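Local coordinates for class I phosphodiesterase PDEB1 (Leishmania major, PDB 2R8Q), which belongs to the class I phosphodiesterases, an all-helical, metal-binding family of the HD clan, and holds zinc, magnesium and 3-isobutyl-1-methylxanthine in its catalytic domain, at residues A[105-110]-A[254-259]; A[113-118]-A[247-252]; A[43-48]-A[266-271]. All coordinates share one frame; numbering follows the deposited sequence.

How the contacts relate
The three contacts are nested along the chain, contact 2 within the loop closed by contact 1 and contact 1 within that closed by contact 3. Contact 1 is central, supplying Asp254 to the zinc site and Asn257 to the 3-isobutyl-1-methylxanthine pocket. It shares helix 102-118 with contact 2, their centres about 9 Å apart, and Ser256 CB packs on Tyr115 OH at 3.2 Å. On contact 3, whose centre is about 10 Å away, Trp268 CZ2 lies 3.4 Å from Asp107 CG. The Trp268 side chain approaches the ligand to about 5 Å. Contacts 2 and 3 do not touch, with centres about 19 Å and nearest atoms about 7 Å apart.

Contact 1. Residues A[105-110]-A[254-259]; sequences VVDVCQ and DVSNVT. With ZN (zinc ion), chain C; IBM (3-isobutyl-1-methylxanthine), chain E.
Asp107 and Asn257 face each other across this buried contact without bonding directly: OD2 of Asp107 is 3.6 Å from ND2 of Asn257, and water joins them instead. Asn257 illustrates how one short side chain can serve two neighbourhoods. Its CB packs against the ligand methyl, 3.7 Å from C10 of 3-isobutyl-1-methylxanthine. From there CG swings beside the backbone N (chi1 -71°), and a chi2 of 170° turns OD1 anti to CA, so that the two ends of the amide part company. OD1 stays near the ligand, also 3.7 Å from C10, and is hydrogen-bonded to the hydroxyl of Tyr99. ND2 turns to the helix that carries Asp107 and donates to two waters, 3.2 Å to water 1 and 2.8 Å to water 2. Both waters in turn donate to Asp107 OD2, which therefore takes two bonds on a single oxygen; the carboxylate and amide planes lie 28° apart. Water 2 also donates to Ser256 OG at 2.9 Å, while that hydroxyl bonds to the carbonyl of Gly253. The second Asp107 oxygen has a long, weak ion pair with Lys260. At the end of helix 239-254, OD1 of Asp254 binds the zinc ion at 2.2 Å, with CG2 of Val108 resting 4.2 Å from the same oxygen. His104, His140, Asp141 and two waters complete the six ligands, an arrangement of histidines and aspartates familiar from the HD clan. The chemistry implies division of labour: the two waters on ND2 and Tyr99 on OD1 together probably hold the amide in one rotation beside the ligand, with Asp107, its buried carboxylate partly satisfied by the same waters, acting through them as a second-shell partner.

Contact 2. Residues A[113-118]-A[247-252]; sequences HTYLYT and ETLIKA
Tyr115 and Leu249 bring the backbones nearest, with their CA atoms 7.8 Å apart, where helix 113-118 passes helix 247-252. The segment axes approach to 10.7 Å and their N-to-C directions diverge by 126°, so the helices run more against than along each other, at a marked slant. Helix 113-118 also widens into a pi-type turn over 114-118. At such a separation the space between the axes is bridged by side chains, and here the bridging is wholly apolar. Leu249 meets two partners with its two branches. Its chi2 of 171° sets CD1 anti to CA, and this extended branch reaches CD2 of Leu116 at 3.9 Å; the other methyl, CD2, lies 4.2 Å from CB of Tyr115. Leu116 answers with its side branch, so the two leucines meet at an angle through single methyls. One turn after Leu249, Ala252 meets the Tyr115 ring: its methyl CB approaches obliquely, 3.8 Å from CE1. The carbonyl carbon of Ala252 lies in the plane of the ring, at its edge, 4.0 Å from CE1. The tyrosine ring so runs down alongside the second helix, past the alanine methyl. Other helices, with no strand among them, enclose the pair: Leu133 of helix 127-139 packs on Leu249, Ile321 of helix 302-324 on Ala252, and Trp331 and Cys332 of helix 330-348 on Tyr115.

Contact 3. Residues A[43-48]-A[266-271]; sequences FNLFEV and RMWAMA
Met267 lies over one face of the Phe46 ring, first through its CB, which stands 3.7 Å from the ring centroid and only 15° off the normal, a CH-pi contact. Further along the side chain SD covers the same face, 4.2 Å from the centroid, giving a Met-aromatic contact. A bend at chi3 (83°) then brings the terminal CE to 3.9 Å from Phe46 CD2. With CB near CZ and SD near CG, methionine and phenylalanine slide past each other in opposite directions. Next comes Trp268, whose indole receives the far end of the same ring. Here the pair is edge-to-face, tilted from perpendicular: Phe46 presents its edge, CE1 sits over the indole 3.5 Å from CE2, and the planes are turned by 62°. Phe46 is thus a wedge between two successive residues of helix 262-285. Its backbone belongs to the first turn of helix 45-51, where Asn44 is the N-cap, its OD1 accepting from Phe46 N at 2.9 Å from above the carbonyl plane. At the rim of the same indole, near its plane, CD2 of Leu45 makes a looser approach to CH2 at 4.5 Å. Leu45 also packs on Tyr103 of helix 102-118. Past Trp268 the helix continues, with Ala271 N bonded back to the carbonyl of Met267.

Contact 1. Residues A[105-110]-A[254-259]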
# COMPACT_ATOMS: atom_id res chain seq x y z
N VAL A 105 5.49 20.15 -0.90
CA VAL A 105 5.75 19.64 0.44
C VAL A 105 6.81 20.45 1.18
O VAL A 105 6.78 20.56 2.40
CB VAL A 105 6.10 18.12 0.44
CG1 VAL A 105 4.95 17.33 -0.18
CG2 VAL A 105 7.41 17.85 -0.30
N VAL A 106 7.74 21.05 0.43
CA VAL A 106 8.75 21.90 1.04
C VAL A 106 7.97 23.10 1.60
O VAL A 106 8.22 23.56 2.72
CB VAL A 106 9.78 22.38 -0.01
CG1 VAL A 106 10.62 23.53 0.56
CG2 VAL A 106 10.67 21.21 -0.41
N ASP A 107 7.02 23.60 0.82
CA ASP A 107 6.19 24.72 1.26
C ASP A 107 5.37 24.37 2.50
O ASP A 107 5.31 25.15 3.44
CB ASP A 107 5.26 25.16 0.13
CG ASP A 107 4.27 26.22 0.56
OD1 ASP A 107 4.71 27.25 1.13
OD2 ASP A 107 3.06 26.04 0.33
N VAL A 108 4.74 23.20 2.52
CA VAL A 108 3.94 22.82 3.68
C VAL A 108 4.83 22.69 4.92
O VAL A 108 4.44 23.11 6.01
CB VAL A 108 3.17 21.50 3.42
CG1 VAL A 108 2.48 21.02 4.69
CG2 VAL A 108 2.13 21.73 2.34
N CYS A 109 6.02 22.13 4.74
CA CYS A 109 6.95 21.97 5.86
C CYS A 109 7.34 23.34 6.42
O CYS A 109 7.24 23.58 7.63
CB CYS A 109 8.20 21.22 5.38
SG CYS A 109 9.46 20.91 6.65
N GLN A 110 7.76 24.25 5.55
CA GLN A 110 8.16 25.59 5.96
C GLN A 110 7.00 26.35 6.60
O GLN A 110 7.17 27.05 7.61
CB GLN A 110 8.69 26.35 4.74
CG GLN A 110 9.39 27.69 5.04
CD GLN A 110 8.43 28.85 5.20
OE1 GLN A 110 7.42 28.94 4.49
NE2 GLN A 110 8.74 29.76 6.11
N ASP A 254 -1.68 22.49 4.48
CA ASP A 254 -2.05 21.95 3.18
C ASP A 254 -2.91 22.91 2.35
O ASP A 254 -2.78 22.95 1.12
CB ASP A 254 -2.76 20.61 3.37
CG ASP A 254 -2.52 19.64 2.23
OD1 ASP A 254 -1.55 19.84 1.46
OD2 ASP A 254 -3.30 18.67 2.12
N VAL A 255 -3.77 23.68 3.00
CA VAL A 255 -4.62 24.64 2.28
C VAL A 255 -4.22 26.09 2.57
O VAL A 255 -5.03 27.00 2.46
CB VAL A 255 -6.12 24.46 2.64
CG1 VAL A 255 -6.58 23.07 2.23
CG2 VAL A 255 -6.35 24.69 4.13
N SER A 256 -2.94 26.28 2.90
CA SER A 256 -2.41 27.60 3.23
C SER A 256 -2.09 28.53 2.06
O SER A 256 -1.78 29.70 2.28
CB SER A 256 -1.14 27.45 4.07
OG SER A 256 -0.11 26.81 3.33
N ASN A 257 -2.16 28.03 0.83
CA ASN A 257 -1.85 28.86 -0.33
C ASN A 257 -2.62 30.19 -0.31
O ASN A 257 -2.06 31.23 -0.63
CB ASN A 257 -2.16 28.13 -1.63
CG ASN A 257 -1.20 26.99 -1.93
OD1 ASN A 257 -1.43 26.20 -2.84
ND2 ASN A 257 -0.10 26.91 -1.17
N VAL A 258 -3.89 30.13 0.06
CA VAL A 258 -4.73 31.33 0.08
C VAL A 258 -4.43 32.33 1.19
O VAL A 258 -4.98 33.43 1.19
CB VAL A 258 -6.23 30.96 0.16
CG1 VAL A 258 -6.64 30.17 -1.08
CG2 VAL A 258 -6.50 30.16 1.42
N THR A 259 -3.56 31.96 2.12
CA THR A 259 -3.21 32.84 3.22
C THR A 259 -1.84 33.49 3.03
O THR A 259 -1.37 34.22 3.91
CB THR A 259 -3.17 32.07 4.55
OG1 THR A 259 -2.09 31.14 4.53
CG2 THR A 259 -4.48 31.32 4.77
ZN ZN C . -0.62 18.34 0.13
N9 IBM E . -8.87 22.99 -4.13
C8 IBM E . -9.73 23.70 -4.94
N7 IBM E . -9.29 24.89 -5.25
C5 IBM E . -8.07 24.98 -4.60
C4 IBM E . -7.79 23.82 -3.91
N3 IBM E . -6.70 23.54 -3.17
C2 IBM E . -5.78 24.55 -3.12
N1 IBM E . -5.97 25.77 -3.79
C6 IBM E . -7.11 25.98 -4.53
O6 IBM E . -7.28 27.03 -5.12
O2 IBM E . -4.75 24.39 -2.47
C10 IBM E . -4.96 26.81 -3.70
C11 IBM E . -6.51 22.27 -2.49
C12 IBM E . -6.38 21.16 -3.54
C13 IBM E . -4.92 20.95 -3.92
C14 IBM E . -6.99 19.86 -3.03
O HOH W 1 1.99 24.59 -1.72
O HOH W 2 1.31 27.89 1.08
O HOH W 3 -2.30 17.08 0.63
O HOH W 4 -2.25 19.00 -1.34

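Contact 2. Residues A[113-118]-A[247-252]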
# COMPACT_ATOMS: atom_id res chain seq x y z
N HIS A 113 6.31 25.23 10.10
CA HIS A 113 7.29 25.77 11.03
C HIS A 113 6.79 27.15 11.47
O HIS A 113 6.81 27.46 12.66
CB HIS A 113 8.67 25.88 10.38
CG HIS A 113 9.75 26.32 11.31
ND1 HIS A 113 9.87 27.63 11.75
CD2 HIS A 113 10.76 25.64 11.90
CE1 HIS A 113 10.91 27.72 12.56
NE2 HIS A 113 11.47 26.53 12.67
N THR A 114 6.31 27.95 10.53
CA THR A 114 5.82 29.28 10.90
C THR A 114 4.61 29.20 11.83
O THR A 114 4.44 30.05 12.70
CB THR A 114 5.47 30.17 9.67
OG1 THR A 114 4.28 29.69 9.03
CG2 THR A 114 6.62 30.19 8.69
N TYR A 115 3.76 28.19 11.66
CA TYR A 115 2.59 28.06 12.52
C TYR A 115 3.01 27.66 13.93
O TYR A 115 2.47 28.17 14.91
CB TYR A 115 1.63 27.00 11.97
CG TYR A 115 0.93 27.37 10.68
CD1 TYR A 115 0.14 26.43 10.01
CD2 TYR A 115 1.04 28.65 10.13
CE1 TYR A 115 -0.52 26.75 8.84
CE2 TYR A 115 0.38 28.98 8.94
CZ TYR A 115 -0.40 28.02 8.30
OH TYR A 115 -1.04 28.32 7.13
N LEU A 116 3.97 26.75 14.02
CA LEU A 116 4.46 26.27 15.30
C LEU A 116 5.23 27.31 16.09
O LEU A 116 5.01 27.47 17.30
CB LEU A 116 5.36 25.05 15.09
CG LEU A 116 4.69 23.75 14.64
CD1 LEU A 116 5.77 22.74 14.28
CD2 LEU A 116 3.78 23.23 15.74
N TYR A 117 6.13 28.02 15.43
CA TYR A 117 6.96 28.97 16.15
C TYR A 117 6.59 30.44 16.03
O TYR A 117 6.62 31.16 17.03
CB TYR A 117 8.41 28.67 15.79
CG TYR A 117 8.74 27.23 16.14
CD1 TYR A 117 8.94 26.27 15.15
CD2 TYR A 117 8.74 26.81 17.47
CE1 TYR A 117 9.11 24.92 15.48
CE2 TYR A 117 8.92 25.47 17.81
CZ TYR A 117 9.10 24.53 16.81
OH TYR A 117 9.24 23.20 17.16
N THR A 118 6.23 30.90 14.84
CA THR A 118 5.82 32.30 14.71
C THR A 118 4.38 32.38 15.22
O THR A 118 4.00 33.32 15.91
CB THR A 118 5.88 32.77 13.24
OG1 THR A 118 7.23 32.68 12.77
CG2 THR A 118 5.40 34.21 13.12
N GLU A 247 -3.18 17.14 13.47
CA GLU A 247 -3.92 16.89 12.25
C GLU A 247 -4.50 18.17 11.68
O GLU A 247 -4.52 18.37 10.47
CB GLU A 247 -5.05 15.88 12.51
CG GLU A 247 -4.56 14.53 12.99
CD GLU A 247 -5.68 13.64 13.49
OE1 GLU A 247 -6.76 14.18 13.83
OE2 GLU A 247 -5.49 12.41 13.56
N THR A 248 -4.99 19.04 12.56
CA THR A 248 -5.57 20.30 12.12
C THR A 248 -4.50 21.22 11.55
O THR A 248 -4.75 21.93 10.57
CB THR A 248 -6.30 20.99 13.28
OG1 THR A 248 -7.27 20.09 13.82
CG2 THR A 248 -7.01 22.24 12.80
N LEU A 249 -3.31 21.21 12.15
CA LEU A 249 -2.21 22.03 11.65
C LEU A 249 -1.76 21.58 10.27
O LEU A 249 -1.55 22.42 9.39
CB LEU A 249 -1.02 22.01 12.61
CG LEU A 249 -1.15 22.85 13.88
CD1 LEU A 249 0.02 22.55 14.81
CD2 LEU A 249 -1.18 24.33 13.52
N ILE A 250 -1.59 20.27 10.06
CA ILE A 250 -1.15 19.85 8.74
C ILE A 250 -2.23 20.15 7.70
O ILE A 250 -1.92 20.47 6.56
CB ILE A 250 -0.74 18.34 8.69
CG1 ILE A 250 -0.04 18.06 7.35
CG2 ILE A 250 -1.95 17.43 8.87
CD1 ILE A 250 0.74 16.75 7.30
N LYS A 251 -3.49 20.08 8.11
CA LYS A 251 -4.58 20.41 7.19
C LYS A 251 -4.46 21.88 6.83
O LYS A 251 -4.59 22.26 5.66
CB LYS A 251 -5.94 20.15 7.84
CG LYS A 251 -6.45 18.73 7.70
CD LYS A 251 -7.87 18.58 8.23
CE LYS A 251 -8.84 19.53 7.54
NZ LYS A 251 -8.89 19.34 6.06
N ALA A 252 -4.19 22.71 7.83
CA ALA A 252 -4.04 24.15 7.62
C ALA A 252 -2.89 24.43 6.66
O ALA A 252 -3.03 25.21 5.73
CB ALA A 252 -3.79 24.86 8.96

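Contact 3. Residues A[43-48]-A[266-271]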
# COMPACT_ATOMS: atom_id res chain seq x y z
N PHE A 43 8.61 34.27 3.76
CA PHE A 43 9.52 33.55 2.89
C PHE A 43 8.78 33.16 1.62
O PHE A 43 7.67 32.63 1.68
CB PHE A 43 10.06 32.29 3.57
CG PHE A 43 10.80 31.38 2.65
CD1 PHE A 43 12.01 31.77 2.09
CD2 PHE A 43 10.28 30.13 2.31
CE1 PHE A 43 12.69 30.93 1.20
CE2 PHE A 43 10.95 29.29 1.43
CZ PHE A 43 12.16 29.69 0.87
N ASN A 44 9.39 33.42 0.46
CA ASN A 44 8.78 33.11 -0.82
C ASN A 44 9.58 32.04 -1.57
O ASN A 44 10.63 32.33 -2.15
CB ASN A 44 8.69 34.39 -1.67
CG ASN A 44 8.01 34.17 -3.01
OD1 ASN A 44 7.62 33.05 -3.34
ND2 ASN A 44 7.87 35.24 -3.78
N LEU A 45 9.08 30.81 -1.56
CA LEU A 45 9.76 29.71 -2.22
C LEU A 45 9.89 29.91 -3.73
O LEU A 45 10.81 29.38 -4.34
CB LEU A 45 9.04 28.38 -1.93
CG LEU A 45 9.67 27.10 -2.49
CD1 LEU A 45 11.09 26.91 -1.97
CD2 LEU A 45 8.81 25.91 -2.09
N PHE A 46 8.99 30.68 -4.33
CA PHE A 46 9.08 30.91 -5.77
C PHE A 46 10.32 31.73 -6.11
O PHE A 46 10.90 31.56 -7.18
CB PHE A 46 7.84 31.62 -6.31
CG PHE A 46 6.63 30.74 -6.38
CD1 PHE A 46 5.65 30.80 -5.40
CD2 PHE A 46 6.47 29.83 -7.42
CE1 PHE A 46 4.53 29.97 -5.45
CE2 PHE A 46 5.36 28.99 -7.49
CZ PHE A 46 4.38 29.07 -6.50
N GLU A 47 10.73 32.60 -5.19
CA GLU A 47 11.92 33.42 -5.41
C GLU A 47 13.13 32.50 -5.50
O GLU A 47 13.97 32.65 -6.39
CB GLU A 47 12.10 34.41 -4.27
CG GLU A 47 13.15 35.47 -4.54
CD GLU A 47 13.48 36.29 -3.31
OE1 GLU A 47 12.54 36.63 -2.55
OE2 GLU A 47 14.67 36.60 -3.10
N VAL A 48 13.22 31.55 -4.57
CA VAL A 48 14.32 30.60 -4.56
C VAL A 48 14.32 29.75 -5.83
O VAL A 48 15.37 29.50 -6.42
CB VAL A 48 14.23 29.65 -3.33
CG1 VAL A 48 15.26 28.54 -3.44
CG2 VAL A 48 14.44 30.44 -2.05
N ARG A 266 -1.18 33.88 -5.60
CA ARG A 266 -1.58 33.84 -7.00
C ARG A 266 -0.75 32.83 -7.80
O ARG A 266 -1.29 32.10 -8.64
CB ARG A 266 -1.44 35.25 -7.60
CG ARG A 266 -2.01 35.42 -8.98
CD ARG A 266 -2.35 36.89 -9.20
NE ARG A 266 -2.75 37.17 -10.57
CZ ARG A 266 -1.91 37.20 -11.60
NH1 ARG A 266 -0.62 36.98 -11.41
NH2 ARG A 266 -2.37 37.47 -12.81
N MET A 267 0.55 32.76 -7.54
CA MET A 267 1.38 31.81 -8.26
C MET A 267 1.02 30.38 -7.89
O MET A 267 1.06 29.49 -8.73
CB MET A 267 2.87 32.07 -7.99
CG MET A 267 3.39 33.33 -8.66
SD MET A 267 5.20 33.41 -8.70
CE MET A 267 5.54 32.40 -10.15
N TRP A 268 0.66 30.15 -6.63
CA TRP A 268 0.27 28.80 -6.22
C TRP A 268 -1.03 28.45 -6.94
O TRP A 268 -1.20 27.33 -7.40
CB TRP A 268 0.05 28.71 -4.71
CG TRP A 268 1.29 28.65 -3.88
CD1 TRP A 268 1.67 29.54 -2.91
CD2 TRP A 268 2.30 27.63 -3.90
NE1 TRP A 268 2.84 29.13 -2.32
CE2 TRP A 268 3.25 27.97 -2.91
CE3 TRP A 268 2.49 26.47 -4.66
CZ2 TRP A 268 4.39 27.18 -2.66
CZ3 TRP A 268 3.62 25.68 -4.41
CH2 TRP A 268 4.55 26.04 -3.42
N ALA A 269 -1.95 29.41 -7.01
CA ALA A 269 -3.24 29.18 -7.66
C ALA A 269 -3.07 28.79 -9.13
O ALA A 269 -3.84 27.98 -9.65
CB ALA A 269 -4.12 30.42 -7.54
N MET A 270 -2.07 29.36 -9.79
CA MET A 270 -1.82 29.04 -11.20
C MET A 270 -1.38 27.59 -11.31
O MET A 270 -1.77 26.88 -12.23
CB MET A 270 -0.74 29.96 -11.78
CG MET A 270 -1.16 31.42 -11.86
SD MET A 270 0.19 32.45 -12.48
CE MET A 270 -0.54 34.08 -12.38
N ALA A 271 -0.55 27.15 -10.36
CA ALA A 271 -0.06 25.78 -10.36
C ALA A 271 -1.19 24.78 -10.10
O ALA A 271 -1.30 23.77 -10.78
CB ALA A 271 1.05 25.61 -9.32